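PDB 2POZ: putative dehydratase from Mesorhizobium loti, which probably acts as a lyase of the enolase superfamily, presumably a dehydratase, although its substrate and precise reaction remain unestablished. Local coordinates for residues D136-F141 with I182-R187; E201-L206 with N327-E332; P306-S311 with T316-L321. All blocks are in the same frame, centred on the assembly; numbering follows the deposited sequence.

Contact 1. Residues D136-F141 with I182-R187; sequences DTPDEF and IELAYR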
loop_
_atom_site.group_PDB
_atom_site.type_symbol
_atom_site.label_atom_id
_atom_site.label_comp_id
_atom_site.label_asym_id
_atom_site.label_seq_id
_atom_site.Cartn_x
_atom_site.Cartn_y
_atom_site.Cartn_z
ATOM N N ASP A 136 44.417 4.980 9.099
ATOM C CA ASP A 136 43.869 6.200 8.514
ATOM C C ASP A 136 44.052 6.195 6.998
ATOM O O ASP A 136 43.082 6.278 6.247
ATOM C CB ASP A 136 44.537 7.438 9.126
ATOM C CG ASP A 136 43.967 8.753 8.581
ATOM O OD1 ASP A 136 42.875 8.743 7.971
ATOM O OD2 ASP A 136 44.612 9.807 8.769
ATOM N N THR A 137 45.294 6.095 6.540
ATOM C CA THR A 137 45.549 6.081 5.104
ATOM C C THR A 137 45.182 4.718 4.525
ATOM O O THR A 137 45.073 3.727 5.251
ATOM C CB THR A 137 47.032 6.328 4.789
ATOM O OG1 THR A 137 47.799 5.204 5.238
ATOM C CG2 THR A 137 47.529 7.602 5.479
ATOM N N PRO A 138 44.967 4.652 3.206
ATOM C CA PRO A 138 44.624 3.362 2.608
ATOM C C PRO A 138 45.718 2.336 2.904
ATOM O O PRO A 138 45.431 1.188 3.237
ATOM C CB PRO A 138 44.532 3.689 1.123
ATOM C CG PRO A 138 43.971 5.092 1.146
ATOM C CD PRO A 138 44.806 5.745 2.232
ATOM N N ASP A 139 46.978 2.757 2.806
ATOM C CA ASP A 139 48.067 1.827 3.053
ATOM C C ASP A 139 48.091 1.270 4.471
ATOM O O ASP A 139 48.481 0.121 4.680
ATOM C CB ASP A 139 49.416 2.457 2.746
ATOM C CG ASP A 139 50.514 1.424 2.679
ATOM O OD1 ASP A 139 50.501 0.608 1.731
ATOM O OD2 ASP A 139 51.376 1.408 3.580
ATOM N N GLU A 140 47.694 2.076 5.449
ATOM C CA GLU A 140 47.675 1.592 6.824
ATOM C C GLU A 140 46.580 0.532 6.963
ATOM O O GLU A 140 46.701 -0.398 7.760
ATOM C CB GLU A 140 47.451 2.756 7.799
ATOM C CG GLU A 140 48.582 3.787 7.722
ATOM C CD GLU A 140 48.376 4.991 8.621
ATOM O OE1 GLU A 140 47.222 5.450 8.768
ATOM O OE2 GLU A 140 49.382 5.494 9.166
ATOM N N PHE A 141 45.512 0.668 6.183
ATOM C CA PHE A 141 44.452 -0.327 6.222
ATOM C C PHE A 141 45.024 -1.604 5.621
ATOM O O PHE A 141 44.755 -2.694 6.114
ATOM C CB PHE A 141 43.229 0.153 5.431
ATOM C CG PHE A 141 42.198 0.840 6.284
ATOM C CD1 PHE A 141 41.181 0.108 6.891
ATOM C CD2 PHE A 141 42.276 2.209 6.525
ATOM C CE1 PHE A 141 40.255 0.729 7.728
ATOM C CE2 PHE A 141 41.361 2.843 7.357
ATOM C CZ PHE A 141 40.346 2.106 7.961
ATOM N N ILE A 182 35.325 10.911 0.831
ATOM C CA ILE A 182 34.573 9.820 0.221
ATOM C C ILE A 182 35.486 8.969 -0.675
ATOM O O ILE A 182 35.404 7.744 -0.666
ATOM C CB ILE A 182 33.374 10.361 -0.608
ATOM C CG1 ILE A 182 32.359 11.018 0.326
ATOM C CG2 ILE A 182 32.701 9.233 -1.374
ATOM C CD1 ILE A 182 31.111 11.560 -0.369
ATOM N N GLU A 183 36.348 9.626 -1.447
ATOM C CA GLU A 183 37.279 8.913 -2.328
ATOM C C GLU A 183 38.252 8.097 -1.488
ATOM O O GLU A 183 38.603 6.971 -1.835
ATOM C CB GLU A 183 38.056 9.908 -3.196
ATOM C CG GLU A 183 39.265 9.321 -3.935
ATOM C CD GLU A 183 38.905 8.250 -4.961
ATOM O OE1 GLU A 183 37.712 8.119 -5.316
ATOM O OE2 GLU A 183 39.830 7.546 -5.429
ATOM N N LEU A 184 38.687 8.686 -0.379
ATOM C CA LEU A 184 39.609 8.026 0.528
ATOM C C LEU A 184 38.926 6.789 1.133
ATOM O O LEU A 184 39.556 5.749 1.323
ATOM C CB LEU A 184 40.029 9.020 1.615
ATOM C CG LEU A 184 41.138 8.691 2.617
ATOM C CD1 LEU A 184 40.585 7.807 3.693
ATOM C CD2 LEU A 184 42.319 8.045 1.910
ATOM N N ALA A 185 37.633 6.903 1.420
ATOM C CA ALA A 185 36.882 5.786 1.987
ATOM C C ALA A 185 36.941 4.622 1.002
ATOM O O ALA A 185 37.171 3.473 1.384
ATOM C CB ALA A 185 35.428 6.193 2.227
ATOM N N TYR A 186 36.735 4.932 -0.273
ATOM C CA TYR A 186 36.768 3.916 -1.309
ATOM C C TYR A 186 38.149 3.261 -1.422
ATOM O O TYR A 186 38.255 2.040 -1.579
ATOM C CB TYR A 186 36.387 4.526 -2.660
ATOM C CG TYR A 186 36.683 3.603 -3.818
ATOM C CD1 TYR A 186 35.882 2.490 -4.073
ATOM C CD2 TYR A 186 37.803 3.813 -4.627
ATOM C CE1 TYR A 186 36.192 1.605 -5.111
ATOM C CE2 TYR A 186 38.124 2.938 -5.661
ATOM C CZ TYR A 186 37.317 1.840 -5.899
ATOM O OH TYR A 186 37.636 0.983 -6.927
ATOM N N ARG A 187 39.201 4.075 -1.343
ATOM C CA ARG A 187 40.566 3.568 -1.442
ATOM C C ARG A 187 40.893 2.662 -0.264
ATOM O O ARG A 187 41.653 1.707 -0.407
ATOM C CB ARG A 187 41.571 4.727 -1.507
ATOM C CG ARG A 187 41.440 5.575 -2.770
ATOM C CD ARG A 187 41.734 4.755 -4.020
ATOM N NE ARG A 187 41.331 5.448 -5.244
ATOM C CZ ARG A 187 41.437 4.941 -6.469
ATOM N NH1 ARG A 187 41.940 3.726 -6.651
ATOM N NH2 ARG A 187 41.025 5.646 -7.515
#
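D136, whose carbonyl oxygen touches L184 CD1, shares with T137 a grip on one carboxylate oxygen, OE1 of E140. The bond from D136 N to E140 OE1 is 2.9 Å and reaches the anti side, whereas the one from T137 N to E140 OE1 (3.0 Å) arrives from above the carboxylate plane. In return E140 N donates to T137 OG1 at 3.1 Å, which completes a capping box at the start of helix 138-144. P138, in the first turn of this short helix, packs on helix 179-196 on the outside of the barrel domain. The proline ring and the L184 side chain cross at about a right angle, and P138 CD to L184 CD2 is tight at 3.4 Å. L184 has CG anti to its backbone N (chi1 -172°), and its two methyls are shared out, CD2 to the proline and CD1 to D136 O. Next to it, R187 CB sits 3.6 Å from P138 CG. Beyond CB the arginine bends away at chi2 (-63°), and NE makes a 2.6 Å salt bridge with E183 OE2, while Y186 CE2 lies over one guanidinium face. D136 OD1 forms its own salt bridge with R188, one residue further along.

Contact 2. Residues E201-L206 with N327-E332; sequences ELMVDL and NFMIHE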
loop_
_atom_site.group_PDB
_atom_site.type_symbol
_atom_site.label_atom_id
_atom_site.label_comp_id
_atom_site.label_asym_id
_atom_site.label_seq_id
_atom_site.Cartn_x
_atom_site.Cartn_y
_atom_site.Cartn_z
ATOM N N GLU A 201 36.617 -12.953 2.840
ATOM C CA GLU A 201 35.300 -12.332 2.842
ATOM C C GLU A 201 35.431 -10.999 3.566
ATOM O O GLU A 201 36.012 -10.922 4.646
ATOM C CB GLU A 201 34.284 -13.221 3.568
ATOM C CG GLU A 201 34.251 -14.651 3.061
ATOM C CD GLU A 201 33.175 -15.493 3.725
ATOM O OE1 GLU A 201 33.047 -15.441 4.970
ATOM O OE2 GLU A 201 32.464 -16.221 2.999
ATOM N N LEU A 202 34.898 -9.945 2.967
ATOM C CA LEU A 202 34.977 -8.629 3.575
ATOM C C LEU A 202 33.597 -8.074 3.910
ATOM O O LEU A 202 32.686 -8.098 3.086
ATOM C CB LEU A 202 35.700 -7.662 2.636
ATOM C CG LEU A 202 37.133 -8.048 2.255
ATOM C CD1 LEU A 202 37.708 -6.990 1.325
ATOM C CD2 LEU A 202 37.984 -8.185 3.508
HETATM N N MSE A 203 33.451 -7.583 5.131
HETATM C CA MSE A 203 32.195 -6.984 5.555
HETATM C C MSE A 203 32.481 -5.504 5.781
HETATM O O MSE A 203 33.455 -5.142 6.437
HETATM C CB MSE A 203 31.683 -7.617 6.855
HETATM C CG MSE A 203 31.186 -9.053 6.728
HETATM SE SE MSE A 203 32.591 -10.372 6.397
HETATM C CE MSE A 203 31.554 -11.989 6.724
ATOM N N VAL A 204 31.640 -4.650 5.220
ATOM C CA VAL A 204 31.817 -3.218 5.373
ATOM C C VAL A 204 30.741 -2.643 6.294
ATOM O O VAL A 204 29.547 -2.674 5.978
ATOM C CB VAL A 204 31.761 -2.506 3.998
ATOM C CG1 VAL A 204 31.694 -1.002 4.184
ATOM C CG2 VAL A 204 32.997 -2.868 3.184
ATOM N N ASP A 205 31.172 -2.134 7.442
ATOM C CA ASP A 205 30.265 -1.522 8.409
ATOM C C ASP A 205 30.281 -0.010 8.187
ATOM O O ASP A 205 31.340 0.623 8.267
ATOM C CB ASP A 205 30.714 -1.866 9.837
ATOM C CG ASP A 205 29.917 -1.119 10.909
ATOM O OD1 ASP A 205 28.783 -0.667 10.634
ATOM O OD2 ASP A 205 30.432 -0.993 12.036
ATOM N N LEU A 206 29.117 0.559 7.878
ATOM C CA LEU A 206 29.013 1.996 7.651
ATOM C C LEU A 206 28.572 2.719 8.924
ATOM O O LEU A 206 28.622 3.946 9.006
ATOM C CB LEU A 206 28.044 2.290 6.499
ATOM C CG LEU A 206 28.438 1.671 5.150
ATOM C CD1 LEU A 206 27.506 2.185 4.050
ATOM C CD2 LEU A 206 29.888 2.018 4.818
ATOM N N ASN A 327 19.422 -20.720 12.280
ATOM C CA ASN A 327 19.809 -19.780 11.228
ATOM C C ASN A 327 21.055 -18.950 11.565
ATOM O O ASN A 327 21.108 -17.749 11.318
ATOM C CB ASN A 327 18.624 -18.856 10.872
ATOM C CG ASN A 327 18.098 -18.062 12.071
ATOM O OD1 ASN A 327 18.249 -18.467 13.226
ATOM N ND2 ASN A 327 17.450 -16.935 11.790
ATOM N N PHE A 328 22.059 -19.609 12.129
ATOM C CA PHE A 328 23.307 -18.943 12.484
ATOM C C PHE A 328 24.169 -18.755 11.245
ATOM O O PHE A 328 24.265 -19.652 10.414
ATOM C CB PHE A 328 24.089 -19.775 13.505
ATOM C CG PHE A 328 25.492 -19.280 13.739
ATOM C CD1 PHE A 328 25.728 -18.136 14.506
ATOM C CD2 PHE A 328 26.576 -19.941 13.172
ATOM C CE1 PHE A 328 27.021 -17.661 14.696
ATOM C CE2 PHE A 328 27.876 -19.474 13.355
ATOM C CZ PHE A 328 28.101 -18.332 14.119
HETATM N N MSE A 329 24.799 -17.590 11.124
HETATM C CA MSE A 329 25.668 -17.323 9.992
HETATM C C MSE A 329 27.158 -17.344 10.362
HETATM O O MSE A 329 27.915 -18.187 9.888
HETATM C CB MSE A 329 25.342 -15.962 9.374
HETATM C CG MSE A 329 26.246 -15.598 8.205
HETATM SE SE MSE A 329 26.020 -13.760 7.622
HETATM C CE MSE A 329 27.587 -13.613 6.470
ATOM N N ILE A 330 27.570 -16.415 11.214
ATOM C CA ILE A 330 28.975 -16.306 11.588
ATOM C C ILE A 330 29.104 -15.544 12.917
ATOM O O ILE A 330 28.218 -14.776 13.285
ATOM C CB ILE A 330 29.736 -15.568 10.450
ATOM C CG1 ILE A 330 31.248 -15.664 10.637
ATOM C CG2 ILE A 330 29.285 -14.120 10.393
ATOM C CD1 ILE A 330 32.022 -15.164 9.415
ATOM N N HIS A 331 30.210 -15.768 13.623
ATOM C CA HIS A 331 30.481 -15.138 14.921
ATOM C C HIS A 331 31.411 -13.918 14.745
ATOM O O HIS A 331 32.198 -13.871 13.801
ATOM C CB HIS A 331 31.148 -16.180 15.831
ATOM C CG HIS A 331 31.520 -15.675 17.192
ATOM N ND1 HIS A 331 30.673 -15.754 18.276
ATOM C CD2 HIS A 331 32.672 -15.132 17.657
ATOM C CE1 HIS A 331 31.287 -15.288 19.350
ATOM N NE2 HIS A 331 32.503 -14.904 19.001
ATOM N N GLU A 332 31.321 -12.946 15.654
ATOM C CA GLU A 332 32.168 -11.746 15.600
ATOM C C GLU A 332 33.185 -11.701 16.748
ATOM O O GLU A 332 32.826 -11.888 17.909
ATOM C CB GLU A 332 31.309 -10.476 15.652
ATOM C CG GLU A 332 32.131 -9.182 15.722
ATOM C CD GLU A 332 31.270 -7.929 15.757
ATOM O OE1 GLU A 332 30.230 -7.948 16.454
ATOM O OE2 GLU A 332 31.642 -6.926 15.105
#
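M203, a selenomethionine, carries the meeting of strand 201-205 with the segment 327-332, and the strand leads up to it from E201, whose OE1 is held by a salt bridge to R125. L202 follows with a backbone hydrogen bond to C228 of the neighbouring strand 227-231. M203 itself is tied through its backbone to L156 and F158 on strand 155-158, and its side chain packs on A155, K157, C228 and F229. CG stands anti to the carbonyl carbon (chi1 -70°), and the chain then turns at chi2 (70°) before running out extended to the methyl. That methyl does all the touching: M203 CE meets I330 CD1 at 4.2 Å, the two side chains reaching toward each other tip to tip. M329, also a selenomethionine, comes in with a fully extended chain and brings its CE to 4.3 Å from M203 CE. The contact is therefore light and wholly apolar, three methyl groups bridging backbones whose nearest CA atoms, those of M203 and E332, are 11.1 Å apart. Past M203, D205 accepts a hydrogen bond at OD1 from S207 N, with its side chain against E231. Strands 201-205 and 331-333 face each other here across the interior of the (beta/alpha)7beta barrel of the enolase superfamily, and D205 and E231 stand at strand ends where relatives carry metal-binding carboxylates.

Contact 3. Residues P306-S311 with T316-L321; sequences PHVCGS and TATLQL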
loop_
_atom_site.group_PDB
_atom_site.type_symbol
_atom_site.label_atom_id
_atom_site.label_comp_id
_atom_site.label_asym_id
_atom_site.label_seq_id
_atom_site.Cartn_x
_atom_site.Cartn_y
_atom_site.Cartn_z
ATOM N N PRO A 306 25.323 -12.584 15.200
ATOM C CA PRO A 306 25.273 -11.898 16.493
ATOM C C PRO A 306 26.404 -10.914 16.707
ATOM O O PRO A 306 27.564 -11.217 16.450
ATOM C CB PRO A 306 25.321 -13.041 17.503
ATOM C CG PRO A 306 24.754 -14.208 16.737
ATOM C CD PRO A 306 25.414 -14.040 15.395
ATOM N N HIS A 307 26.054 -9.720 17.166
ATOM C CA HIS A 307 27.073 -8.729 17.441
ATOM C C HIS A 307 27.543 -8.951 18.869
ATOM O O HIS A 307 26.734 -9.167 19.781
ATOM C CB HIS A 307 26.516 -7.313 17.301
ATOM C CG HIS A 307 27.478 -6.255 17.734
ATOM N ND1 HIS A 307 27.388 -5.622 18.955
ATOM C CD2 HIS A 307 28.584 -5.757 17.132
ATOM C CE1 HIS A 307 28.396 -4.779 19.086
ATOM N NE2 HIS A 307 29.136 -4.842 17.995
ATOM N N VAL A 308 28.852 -8.911 19.065
ATOM C CA VAL A 308 29.411 -9.093 20.395
ATOM C C VAL A 308 30.706 -8.316 20.549
ATOM O O VAL A 308 31.643 -8.492 19.769
ATOM C CB VAL A 308 29.697 -10.580 20.697
ATOM C CG1 VAL A 308 28.404 -11.352 20.754
ATOM C CG2 VAL A 308 30.577 -11.166 19.627
ATOM N N CYS A 309 30.740 -7.443 21.546
ATOM C CA CYS A 309 31.929 -6.654 21.839
ATOM C C CYS A 309 31.925 -6.233 23.305
ATOM O O CYS A 309 31.345 -5.213 23.671
ATOM C CB CYS A 309 32.009 -5.411 20.954
ATOM S SG CYS A 309 33.531 -4.460 21.225
ATOM N N GLY A 310 32.577 -7.039 24.135
ATOM C CA GLY A 310 32.659 -6.759 25.556
ATOM C C GLY A 310 33.765 -7.609 26.146
ATOM O O GLY A 310 34.822 -7.753 25.542
ATOM N N SER A 311 33.535 -8.174 27.319
ATOM C CA SER A 311 34.547 -9.011 27.947
ATOM C C SER A 311 34.341 -10.464 27.503
ATOM O O SER A 311 33.429 -10.767 26.724
ATOM C CB SER A 311 34.425 -8.924 29.467
ATOM O OG SER A 311 33.290 -9.655 29.908
ATOM N N THR A 316 31.337 -15.568 25.655
ATOM C CA THR A 316 31.024 -16.950 25.990
ATOM C C THR A 316 29.514 -17.164 26.033
ATOM O O THR A 316 29.009 -18.184 25.565
ATOM C CB THR A 316 31.647 -17.336 27.342
ATOM O OG1 THR A 316 33.066 -17.185 27.256
ATOM C CG2 THR A 316 31.315 -18.778 27.702
ATOM N N ALA A 317 28.796 -16.196 26.592
ATOM C CA ALA A 317 27.340 -16.281 26.669
ATOM C C ALA A 317 26.749 -16.333 25.260
ATOM O O ALA A 317 25.784 -17.053 24.999
ATOM C CB ALA A 317 26.790 -15.080 27.420
ATOM N N THR A 318 27.332 -15.563 24.349
ATOM C CA THR A 318 26.864 -15.526 22.971
ATOM C C THR A 318 27.018 -16.898 22.317
ATOM O O THR A 318 26.205 -17.279 21.475
ATOM C CB THR A 318 27.629 -14.461 22.160
ATOM O OG1 THR A 318 27.313 -13.160 22.679
ATOM C CG2 THR A 318 27.246 -14.521 20.680
ATOM N N LEU A 319 28.051 -17.644 22.709
ATOM C CA LEU A 319 28.262 -18.982 22.148
ATOM C C LEU A 319 27.104 -19.904 22.531
ATOM O O LEU A 319 26.768 -20.828 21.792
ATOM C CB LEU A 319 29.586 -19.588 22.636
ATOM C CG LEU A 319 30.873 -18.880 22.211
ATOM C CD1 LEU A 319 32.074 -19.671 22.722
ATOM C CD2 LEU A 319 30.923 -18.746 20.696
ATOM N N GLN A 320 26.495 -19.653 23.684
ATOM C CA GLN A 320 25.355 -20.464 24.118
ATOM C C GLN A 320 24.255 -20.381 23.063
ATOM O O GLN A 320 23.609 -21.375 22.741
ATOM C CB GLN A 320 24.804 -19.957 25.453
ATOM C CG GLN A 320 25.693 -20.241 26.662
ATOM C CD GLN A 320 25.916 -21.726 26.886
ATOM O OE1 GLN A 320 24.980 -22.518 26.811
ATOM N NE2 GLN A 320 27.157 -22.106 27.182
ATOM N N LEU A 321 24.057 -19.185 22.520
ATOM C CA LEU A 321 23.034 -18.961 21.510
ATOM C C LEU A 321 23.435 -19.551 20.159
ATOM O O LEU A 321 22.659 -20.270 19.528
ATOM C CB LEU A 321 22.784 -17.455 21.359
ATOM C CG LEU A 321 21.784 -16.972 20.303
ATOM C CD1 LEU A 321 20.392 -16.905 20.899
ATOM C CD2 LEU A 321 22.202 -15.591 19.806
#
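V308 and T318 approach each other at an oblique angle, joining the loop after strand 303-304 to the helix it leads into, 312-324; together these make one beta-alpha unit of the barrel. The CG1 branch of V308 is turned to the T318 side chain, in a fit modelled too tightly for its detail to be trusted. More reliable are the contacts of P306. Its CB is 4.0 Å from T318 CG2, the threonine methyl being placed opposite the backbone N while OG1 lies beside that N (chi1 -66°). One methyl thus touches P306 and, less certainly, V308. One helical turn further on, L321 also starts out pointing away from its own N (chi1 177°) but turns at chi2 (89°), bringing CD2 to 4.2 Å from P306 CG. The P306 ring thus meets T318 with CB and L321 with CG, while L321 also packs on T290 and K291 of helix 287-298. Between these loop residues, H307 points away from the helix, and its ND1 is hydrogen-bonded to D280, an arrangement resembling the His-Asp dyad of mandelate racemase. The loop ends at S311, which caps helix 312-324 with a bond from L313 N to its OG, and within the helix the hydroxyl OG1 of T318 is hydrogen-bonded to the backbone O of I314.

How the contacts relate
From the N terminus, contact 1 comes first: it closes a loop of 40 residues by setting helix 138-144 against helix 179-196, at the surface. That second helix is followed, after a short connection, by strand 201-205, where contact 2 opens, so the two are in series, with centres about 21 Å apart. Contact 2 closes a loop of 120 residues, joining strand 201-205 to the segment that leads into strand 331-333 across the barrel interior. Contact 3 is nested inside that loop, a local closure with four residues between its segments. Contacts 2 and 3 touch, I330 O lying 3.6 Å from P306 CD and E332 OE1 probably hydrogen-bonded to V308 N, whereas contact 1 stays apart from both.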